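Local structure of ALDH21) (Physcomitrella patens subsp. patens, 5MZ5) at residues A91-M95 with E233-A238; P201-V205 with A497-L502. The protein oxidises succinic semialdehyde to succinate with NADP(+) as cofactor, as a member of the aldehyde dehydrogenase family. One frame throughout, in Å; residues are numbered along the deposited sequence.

Contact 1: A91-M95 with E233-A238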
ATOM      1  N   ALA A  91     -26.246  11.720   6.444  1.00 25.42           N
ATOM      2  CA  ALA A  91     -26.385  11.869   4.987  1.00 25.25           C
ATOM      3  C   ALA A  91     -25.023  12.094   4.300  1.00 29.26           C
ATOM      4  O   ALA A  91     -24.830  11.631   3.184  1.00 27.48           O
ATOM      5  CB  ALA A  91     -27.362  12.983   4.636  1.00 25.88           C
ATOM      6  N   MET A  92     -24.079  12.763   4.986  1.00 28.30           N
ATOM      7  CA  MET A  92     -22.712  12.983   4.489  1.00 28.54           C
ATOM      8  C   MET A  92     -22.005  11.616   4.368  1.00 30.41           C
ATOM      9  O   MET A  92     -21.423  11.315   3.325  1.00 29.27           O
ATOM     10  CB  MET A  92     -21.920  13.893   5.450  1.00 31.63           C
ATOM     11  CG  MET A  92     -22.251  15.372   5.334  1.00 36.38           C
ATOM     12  SD  MET A  92     -21.736  16.031   3.751  1.00 41.71           S
ATOM     13  CE  MET A  92     -20.059  16.375   4.047  1.00 37.33           C
ATOM     14  N   ALA A  93     -22.132  10.771   5.426  1.00 26.02           N
ATOM     15  CA  ALA A  93     -21.560   9.424   5.516  1.00 25.09           C
ATOM     16  C   ALA A  93     -22.210   8.420   4.537  1.00 29.45           C
ATOM     17  O   ALA A  93     -21.550   7.466   4.147  1.00 31.63           O
ATOM     18  CB  ALA A  93     -21.650   8.917   6.952  1.00 25.16           C
ATOM     19  N   ALA A  94     -23.476   8.649   4.119  1.00 24.71           N
ATOM     20  CA  ALA A  94     -24.226   7.800   3.178  1.00 24.08           C
ATOM     21  C   ALA A  94     -24.023   8.184   1.692  1.00 28.13           C
ATOM     22  O   ALA A  94     -24.450   7.443   0.816  1.00 29.34           O
ATOM     23  CB  ALA A  94     -25.722   7.794   3.523  1.00 24.62           C
ATOM     24  N   MET A  95     -23.406   9.336   1.402  1.00 23.97           N
ATOM     25  CA  MET A  95     -23.135   9.735   0.016  1.00 23.01           C
ATOM     26  C   MET A  95     -22.248   8.673  -0.667  1.00 26.86           C
ATOM     27  O   MET A  95     -21.321   8.129  -0.041  1.00 24.80           O
ATOM     28  CB  MET A  95     -22.338  11.048  -0.010  1.00 24.58           C
ATOM     29  CG  MET A  95     -23.145  12.277   0.337  1.00 27.95           C
ATOM     30  SD  MET A  95     -22.080  13.717   0.458  1.00 30.55           S
ATOM     31  CE  MET A  95     -21.951  14.204  -1.292  1.00 25.98           C
ATOM     32  N   GLU A 233     -25.747  17.955  -4.793  1.00 34.69           N
ATOM     33  CA  GLU A 233     -25.220  16.687  -4.257  1.00 34.28           C
ATOM     34  C   GLU A 233     -24.834  16.798  -2.778  1.00 36.64           C
ATOM     35  O   GLU A 233     -24.860  15.797  -2.062  1.00 36.49           O
ATOM     36  CB  GLU A 233     -23.971  16.228  -5.036  1.00 35.68           C
ATOM     37  CG  GLU A 233     -24.231  15.667  -6.423  1.00 46.18           C
ATOM     38  CD  GLU A 233     -24.136  16.649  -7.573  1.00 69.52           C
ATOM     39  OE1 GLU A 233     -24.362  17.862  -7.359  1.00 53.70           O
ATOM     40  OE2 GLU A 233     -23.874  16.189  -8.708  1.00 73.73           O
ATOM     41  N   LEU A 234     -24.451  18.003  -2.334  1.00 31.28           N
ATOM     42  CA  LEU A 234     -24.031  18.234  -0.961  1.00 30.01           C
ATOM     43  C   LEU A 234     -25.237  18.370  -0.028  1.00 32.96           C
ATOM     44  O   LEU A 234     -26.046  19.268  -0.230  1.00 33.06           O
ATOM     45  CB  LEU A 234     -23.082  19.449  -0.902  1.00 29.78           C
ATOM     46  CG  LEU A 234     -22.114  19.534   0.278  1.00 32.54           C
ATOM     47  CD1 LEU A 234     -21.170  18.315   0.338  1.00 31.36           C
ATOM     48  CD2 LEU A 234     -21.324  20.826   0.208  1.00 32.74           C
ATOM     49  N   PRO A 235     -25.425  17.436   0.946  1.00 30.42           N
ATOM     50  CA  PRO A 235     -26.602  17.514   1.841  1.00 30.09           C
ATOM     51  C   PRO A 235     -26.767  18.853   2.570  1.00 33.52           C
ATOM     52  O   PRO A 235     -25.781  19.524   2.853  1.00 31.64           O
ATOM     53  CB  PRO A 235     -26.366  16.368   2.839  1.00 31.48           C
ATOM     54  CG  PRO A 235     -25.471  15.404   2.110  1.00 35.55           C
ATOM     55  CD  PRO A 235     -24.572  16.277   1.290  1.00 31.20           C
ATOM     56  N   LEU A 236     -28.018  19.224   2.884  1.00 31.71           N
ATOM     57  CA  LEU A 236     -28.326  20.449   3.626  1.00 33.60           C
ATOM     58  C   LEU A 236     -27.727  20.372   5.040  1.00 36.25           C
ATOM     59  O   LEU A 236     -27.868  19.355   5.720  1.00 36.70           O
ATOM     60  CB  LEU A 236     -29.841  20.655   3.685  1.00 35.43           C
ATOM     61  CG  LEU A 236     -30.307  22.020   4.170  1.00 43.81           C
ATOM     62  CD1 LEU A 236     -30.114  23.083   3.073  1.00 45.24           C
ATOM     63  CD2 LEU A 236     -31.768  21.948   4.638  1.00 48.65           C
ATOM     64  N   GLY A 237     -27.013  21.418   5.428  1.00 32.22           N
ATOM     65  CA  GLY A 237     -26.338  21.483   6.721  1.00 31.45           C
ATOM     66  C   GLY A 237     -24.942  20.895   6.752  1.00 33.22           C
ATOM     67  O   GLY A 237     -24.320  20.874   7.813  1.00 33.23           O
ATOM     68  N   ALA A 238     -24.423  20.426   5.591  1.00 28.83           N
ATOM     69  CA  ALA A 238     -23.071  19.843   5.452  1.00 26.98           C
ATOM     70  C   ALA A 238     -21.978  20.878   5.759  1.00 28.07           C
ATOM     71  O   ALA A 238     -20.846  20.520   6.127  1.00 27.74           O
ATOM     72  CB  ALA A 238     -22.882  19.320   4.044  1.00 27.16           C
TER

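Contact 2: P201-V205 with A497-L502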
ATOM      1  N   PRO A 201     -10.427  17.974   1.755  1.00 23.57           N
ATOM      2  CA  PRO A 201     -10.426  16.630   2.378  1.00 22.50           C
ATOM      3  C   PRO A 201     -11.692  16.270   3.181  1.00 24.15           C
ATOM      4  O   PRO A 201     -12.074  15.105   3.172  1.00 22.04           O
ATOM      5  CB  PRO A 201      -9.161  16.631   3.253  1.00 23.73           C
ATOM      6  CG  PRO A 201      -8.812  18.026   3.441  1.00 27.63           C
ATOM      7  CD  PRO A 201      -9.292  18.787   2.257  1.00 23.49           C
ATOM      8  N   ALA A 202     -12.372  17.249   3.823  1.00 20.94           N
ATOM      9  CA  ALA A 202     -13.624  17.010   4.564  1.00 20.28           C
ATOM     10  C   ALA A 202     -14.731  16.516   3.627  1.00 23.95           C
ATOM     11  O   ALA A 202     -15.426  15.557   3.949  1.00 24.16           O
ATOM     12  CB  ALA A 202     -14.065  18.265   5.289  1.00 21.15           C
ATOM     13  N   ILE A 203     -14.854  17.142   2.455  1.00 20.66           N
ATOM     14  CA  ILE A 203     -15.812  16.757   1.416  1.00 20.56           C
ATOM     15  C   ILE A 203     -15.386  15.398   0.776  1.00 23.77           C
ATOM     16  O   ILE A 203     -16.233  14.534   0.607  1.00 22.53           O
ATOM     17  CB  ILE A 203     -16.007  17.887   0.368  1.00 23.18           C
ATOM     18  CG1 ILE A 203     -16.636  19.138   1.031  1.00 24.19           C
ATOM     19  CG2 ILE A 203     -16.857  17.399  -0.825  1.00 24.76           C
ATOM     20  CD1 ILE A 203     -16.529  20.443   0.223  1.00 26.05           C
ATOM     21  N   ALA A 204     -14.079  15.199   0.506  1.00 19.91           N
ATOM     22  CA  ALA A 204     -13.556  13.961  -0.082  1.00 20.29           C
ATOM     23  C   ALA A 204     -13.848  12.724   0.785  1.00 25.24           C
ATOM     24  O   ALA A 204     -14.048  11.628   0.257  1.00 25.49           O
ATOM     25  CB  ALA A 204     -12.053  14.092  -0.340  1.00 20.84           C
ATOM     26  N   VAL A 205     -13.898  12.919   2.110  1.00 21.17           N
ATOM     27  CA  VAL A 205     -14.157  11.902   3.110  1.00 21.52           C
ATOM     28  C   VAL A 205     -15.664  11.756   3.443  1.00 25.69           C
ATOM     29  O   VAL A 205     -16.135  10.644   3.654  1.00 25.30           O
ATOM     30  CB  VAL A 205     -13.275  12.189   4.351  1.00 25.91           C
ATOM     31  CG1 VAL A 205     -13.867  11.628   5.637  1.00 26.00           C
ATOM     32  CG2 VAL A 205     -11.856  11.680   4.123  1.00 25.34           C
ATOM     33  N   ALA A 497      -4.391  14.873   5.117  1.00 21.52           N
ATOM     34  CA  ALA A 497      -5.456  15.564   5.863  1.00 20.71           C
ATOM     35  C   ALA A 497      -6.682  14.648   5.950  1.00 25.78           C
ATOM     36  O   ALA A 497      -7.292  14.560   7.016  1.00 25.75           O
ATOM     37  CB  ALA A 497      -5.831  16.876   5.196  1.00 20.97           C
ATOM     38  N   MET A 498      -6.982  13.897   4.849  1.00 20.78           N
ATOM     39  CA  MET A 498      -8.083  12.924   4.821  1.00 19.73           C
ATOM     40  C   MET A 498      -7.931  11.842   5.886  1.00 25.15           C
ATOM     41  O   MET A 498      -8.920  11.498   6.516  1.00 22.58           O
ATOM     42  CB  MET A 498      -8.230  12.285   3.441  1.00 20.50           C
ATOM     43  CG  MET A 498      -8.809  13.220   2.448  1.00 22.42           C
ATOM     44  SD  MET A 498      -8.636  12.603   0.776  1.00 25.17           S
ATOM     45  CE  MET A 498      -9.902  11.280   0.828  1.00 20.71           C
ATOM     46  N   ASP A 499      -6.694  11.340   6.114  1.00 26.31           N
ATOM     47  CA  ASP A 499      -6.406  10.337   7.152  1.00 27.74           C
ATOM     48  C   ASP A 499      -6.897  10.755   8.549  1.00 30.77           C
ATOM     49  O   ASP A 499      -7.476   9.939   9.266  1.00 30.77           O
ATOM     50  CB  ASP A 499      -4.903  10.025   7.208  1.00 30.50           C
ATOM     51  CG  ASP A 499      -4.474   8.898   6.311  1.00 55.26           C
ATOM     52  OD1 ASP A 499      -5.035   7.774   6.453  1.00 59.40           O
ATOM     53  OD2 ASP A 499      -3.532   9.108   5.507  1.00 67.72           O
ATOM     54  N   ASP A 500      -6.689  12.037   8.919  1.00 27.35           N
ATOM     55  CA  ASP A 500      -7.102  12.586  10.208  1.00 26.21           C
ATOM     56  C   ASP A 500      -8.621  12.767  10.345  1.00 28.38           C
ATOM     57  O   ASP A 500      -9.127  12.844  11.462  1.00 28.35           O
ATOM     58  CB  ASP A 500      -6.346  13.893  10.503  1.00 29.04           C
ATOM     59  CG  ASP A 500      -4.840  13.671  10.662  1.00 41.04           C
ATOM     60  OD1 ASP A 500      -4.449  12.720  11.364  1.00 45.51           O
ATOM     61  OD2 ASP A 500      -4.070  14.387  10.022  1.00 43.89           O
ATOM     62  N   MET A 501      -9.342  12.811   9.214  1.00 24.18           N
ATOM     63  CA  MET A 501     -10.806  12.922   9.165  1.00 23.62           C
ATOM     64  C   MET A 501     -11.476  11.546   9.017  1.00 26.81           C
ATOM     65  O   MET A 501     -12.686  11.444   8.787  1.00 25.79           O
ATOM     66  CB  MET A 501     -11.217  13.859   8.031  1.00 25.17           C
ATOM     67  CG  MET A 501     -10.884  15.281   8.335  1.00 27.87           C
ATOM     68  SD  MET A 501     -11.032  16.364   6.921  1.00 30.95           S
ATOM     69  CE  MET A 501     -10.174  17.814   7.543  1.00 27.59           C
ATOM     70  N   LEU A 502     -10.676  10.486   9.156  1.00 23.45           N
ATOM     71  CA  LEU A 502     -11.136   9.106   9.023  1.00 23.65           C
ATOM     72  C   LEU A 502     -10.853   8.294  10.268  1.00 28.43           C
ATOM     73  O   LEU A 502      -9.814   8.463  10.894  1.00 28.63           O
ATOM     74  CB  LEU A 502     -10.506   8.428   7.784  1.00 23.04           C
ATOM     75  CG  LEU A 502     -11.057   8.856   6.415  1.00 26.64           C
ATOM     76  CD1 LEU A 502     -10.103   8.468   5.291  1.00 26.93           C
ATOM     77  CD2 LEU A 502     -12.435   8.281   6.142  1.00 23.65           C
TER

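Contact 1: A91-M95 with E233-A238
M92 and M95, the latter just past the end of helix 75-94, bring their sulfur atoms to one side of P235 CD. M95 SD meets the ring tip to tip, 3.7 Å from P235 CD; the M92 side chain lies aslant, SD 3.8 Å from the same P235 CD. In M92 the chain folds at both chi2 (-67°) and chi3 (-84°), which turns SD against the ring and also against A238, M92 SD being 3.5 Å from A238 CB; L234 CD1 touches the same sulfur. M95 runs out straight as far as SD and then bends at chi3 (83°), bringing CE to 3.4 Å from the carbonyl O of E233. A91 adds its methyl at the outer, more exposed side, CB being 4.0 Å from P235 CB. Side chain meets side chain through apolar atoms alone: the carboxylate of E233 turns away to a salt bridge with K106 on helix 97-113, which also covers M95. P235 opens a type II turn ending at A238, with G237 in its third place. The loop is the return limb of a beta-alpha-beta crossover, running from helix 219-229 into edge strand 239-241 of the Rossmann-type sheet, with the end of helix 75-94 packed against it.

Contact 2: P201-V205 with A497-L502
P201 and V205, on one side of helix 193-205, carry most of the aliphatic packing against helix 494-500 and the residues that follow it. The proline ring bears on two residues, its CB 3.5 Å from M498 CG and its CG 3.6 Å from A497 CB. Both V205 branches rest on L502, CG1 meeting L502 CD2 at 3.7 Å, while CG2 also lies alongside the M498 stem, 3.7 Å from M498 CB, with the V205 and M498 side chains running past each other in opposite senses. M498 stays extended to SD and then bends at chi3 (73°), which sets its CE against A204 CB at 3.7 Å. With an alanine in place of M498, the A204 methyl would probably lose the CE that meets it and the P201 ring the CG against it, opening a gap between the helices.

Helix 193-205, kinked at P201, is the connecting helix of a beta-alpha-beta crossover in the Rossmann-type domain, between strands 182-185 and 209-212. Helix 494-500 leads into strand 502-510, which in aldehyde dehydrogenases belongs to the oligomerisation arm; the A497 side chain is about 7 Å from those of R475, which binds succinate, and E285, which binds NADP(+), in ligand-bound crystals of this enzyme; neither ligand is bound here.

Contacts with polar backbone are of van der Waals kind. M501 stretches out beyond CG (chi3 -166°) and lays SD 3.5 Å from A202 N and close to the A202 methyl. V205 CG1 in turn comes within 3.4 Å of M501 O. Farther out, A204 packs on A147 and S151 of helix 130-151, and its carbonyl O accepts a hydrogen bond from R100 NE.

Along the chain the segments alternate: 91-95, 201-205, 233-238, then 497-502. The centres of contacts 1 and 2 are 14 Å apart, and their nearest atoms about 5 Å, so they are neighbours that do not touch. Helix 97-113 joins them: M95 and E233 of contact 1 pack on it, as do I203 and A204 of contact 2. Both also border the Rossmann-type sheet, contact 1 beside edge strand 239-241 and contact 2 through the helix between strands 182-185 and 209-212. Through them an early helix and a C-terminal segment, remote in sequence, pack together with the Rossmann-type core, contact 2 lying deeper and contact 1 nearer the surface.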